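Local structure of Glyco_hydro_cc domain-containing protein (Cryptococcus neoformans, 6UBC) at residues D349-D354 against N394-L399. The protein probably binds beta-1,3-glucan oligosaccharides, as an oligosaccharide-binding member of subgroup VII of glycoside hydrolase family GH128. Residues are numbered along the deposited sequence; the frame is centred on the assembly and turned at random.
Sequences DGVKTD and NDIVAL
Val351 meets Ile396 and Leu399 with both of its methyls, one set against Ile396 alone, the other shared between Ile396 and Leu399. Val351 CG2 lies 3.7 Å from Ile396 CD1, the terminal methyl, and keeps close to the CG1 methylene behind it. The other branch, Val351 CG1, packs 4.0 Å from Leu399 CD1 and also comes within 4.1 Å of Ile396 CG1, so the valine bridges the two residues, which are three positions apart on their helix. Ile396 gets there by its longer branch: with CG1 anti to the backbone N (chi1 -155°) and CD1 extended beyond it, the chain crosses the valine fork at a slant, although its CB does not itself aim at the other helix. Leu399, whose CB does point across, runs past Val351 in the opposite sense and presents CD1 also to the aliphatic part of Lys352, 4.1 Å from CG. The lysine chain is extended beyond that carbon, on the exposed margin of an otherwise apolar contact.

Helix 348-362 is the crossover between parallel strands 339-345 and 366-375 in the beta/alpha-barrel-like fold expected of this glycosidase family; helix 386-402 comes after 366-375 and the short antiparallel strand 381-382, leading to strand 406-411. They are neighbours in its outer helical layer, and the short segments run roughly parallel, at 36°. Their axes come no closer than 11.2 Å, a spacing at which only side chains meet. Beneath, Val351 also rests on Ile343 of strand 339-345, while Met348, touching Ile396 and Leu399, and Ile355, touching Leu399, extend the apolar seam along helix 348-362.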
loop_
_atom_site.group_PDB
_atom_site.type_symbol
_atom_site.label_atom_id
_atom_site.label_comp_id
_atom_site.label_asym_id
_atom_site.label_seq_id
_atom_site.Cartn_x
_atom_site.Cartn_y
_atom_site.Cartn_z
ATOM N N ASP A 349 -10.720 -2.771 -16.060
ATOM C CA ASP A 349 -12.125 -2.704 -15.550
ATOM C C ASP A 349 -12.177 -3.020 -14.048
ATOM O O ASP A 349 -12.818 -2.276 -13.300
ATOM C CB ASP A 349 -13.065 -3.653 -16.285
ATOM C CG ASP A 349 -13.528 -3.162 -17.659
ATOM O OD1 ASP A 349 -13.263 -1.987 -18.014
ATOM O OD2 ASP A 349 -14.139 -3.985 -18.396
ATOM N N GLY A 350 -11.431 -4.025 -13.621
ATOM C CA GLY A 350 -11.366 -4.435 -12.195
ATOM C C GLY A 350 -10.657 -3.393 -11.353
ATOM O O GLY A 350 -11.084 -3.139 -10.223
ATOM N N VAL A 351 -9.556 -2.841 -11.878
ATOM C CA VAL A 351 -8.809 -1.760 -11.220
ATOM C C VAL A 351 -9.807 -0.615 -10.974
ATOM O O VAL A 351 -9.841 -0.066 -9.888
ATOM C CB VAL A 351 -7.599 -1.318 -12.060
ATOM C CG1 VAL A 351 -6.899 -0.153 -11.399
ATOM C CG2 VAL A 351 -6.598 -2.479 -12.310
ATOM N N LYS A 352 -10.562 -0.241 -12.004
ATOM C CA LYS A 352 -11.505 0.875 -11.886
ATOM C C LYS A 352 -12.594 0.527 -10.890
ATOM O O LYS A 352 -12.961 1.395 -10.135
ATOM C CB LYS A 352 -12.068 1.251 -13.254
ATOM C CG LYS A 352 -11.075 1.929 -14.161
ATOM C CD LYS A 352 -11.559 1.935 -15.603
ATOM C CE LYS A 352 -10.784 2.901 -16.473
ATOM N NZ LYS A 352 -10.999 2.547 -17.905
ATOM N N THR A 353 -13.102 -0.679 -10.887
ATOM C CA THR A 353 -14.090 -1.086 -9.881
ATOM C C THR A 353 -13.569 -0.769 -8.470
ATOM O O THR A 353 -14.294 -0.220 -7.641
ATOM C CB THR A 353 -14.392 -2.572 -10.052
ATOM O OG1 THR A 353 -14.992 -2.737 -11.327
ATOM C CG2 THR A 353 -15.298 -3.106 -8.976
ATOM N N ASP A 354 -12.324 -1.129 -8.179
ATOM C CA ASP A 354 -11.772 -0.900 -6.813
ATOM C C ASP A 354 -11.705 0.600 -6.517
ATOM O O ASP A 354 -12.142 1.025 -5.416
ATOM C CB ASP A 354 -10.394 -1.536 -6.630
ATOM C CG ASP A 354 -10.342 -3.059 -6.537
ATOM O OD1 ASP A 354 -11.412 -3.723 -6.400
ATOM O OD2 ASP A 354 -9.202 -3.588 -6.585
ATOM N N ASN A 394 2.010 -2.034 -17.678
ATOM C CA ASN A 394 2.066 -0.808 -18.541
ATOM C C ASN A 394 0.722 -0.078 -18.453
ATOM O O ASN A 394 0.720 1.157 -18.166
ATOM C CB ASN A 394 2.426 -1.187 -19.970
ATOM C CG ASN A 394 3.902 -1.524 -20.098
ATOM O OD1 ASN A 394 4.758 -0.847 -19.507
ATOM N ND2 ASN A 394 4.210 -2.467 -20.974
ATOM N N ASP A 395 -0.376 -0.849 -18.514
ATOM C CA ASP A 395 -1.748 -0.334 -18.465
ATOM C C ASP A 395 -2.021 0.316 -17.113
ATOM O O ASP A 395 -2.656 1.391 -17.066
ATOM C CB ASP A 395 -2.798 -1.399 -18.745
ATOM C CG ASP A 395 -2.934 -1.856 -20.202
ATOM O OD1 ASP A 395 -2.362 -1.213 -21.069
ATOM O OD2 ASP A 395 -3.612 -2.861 -20.432
ATOM N N ILE A 396 -1.688 -0.351 -16.008
ATOM C CA ILE A 396 -2.108 0.122 -14.677
ATOM C C ILE A 396 -1.290 1.375 -14.334
ATOM O O ILE A 396 -1.810 2.306 -13.660
ATOM C CB ILE A 396 -2.025 -1.012 -13.607
ATOM C CG1 ILE A 396 -3.007 -0.679 -12.477
ATOM C CG2 ILE A 396 -0.612 -1.261 -13.093
ATOM C CD1 ILE A 396 -3.097 -1.746 -11.387
ATOM N N VAL A 397 -0.025 1.420 -14.731
ATOM C CA VAL A 397 0.819 2.616 -14.437
ATOM C C VAL A 397 0.247 3.835 -15.177
ATOM O O VAL A 397 0.019 4.882 -14.505
ATOM C CB VAL A 397 2.291 2.351 -14.747
ATOM C CG1 VAL A 397 3.068 3.680 -14.800
ATOM C CG2 VAL A 397 2.910 1.365 -13.737
ATOM N N ALA A 398 -0.140 3.678 -16.442
ATOM C CA ALA A 398 -0.825 4.739 -17.214
ATOM C C ALA A 398 -2.148 5.174 -16.581
ATOM O O ALA A 398 -2.371 6.419 -16.453
ATOM C CB ALA A 398 -1.012 4.302 -18.626
ATOM N N LEU A 399 -2.979 4.228 -16.164
ATOM C CA LEU A 399 -4.234 4.502 -15.470
ATOM C C LEU A 399 -3.940 5.305 -14.212
ATOM O O LEU A 399 -4.621 6.315 -13.976
ATOM C CB LEU A 399 -4.912 3.179 -15.110
ATOM C CG LEU A 399 -6.339 3.287 -14.601
ATOM C CD1 LEU A 399 -7.041 1.963 -14.766
ATOM C CD2 LEU A 399 -6.402 3.662 -13.123
#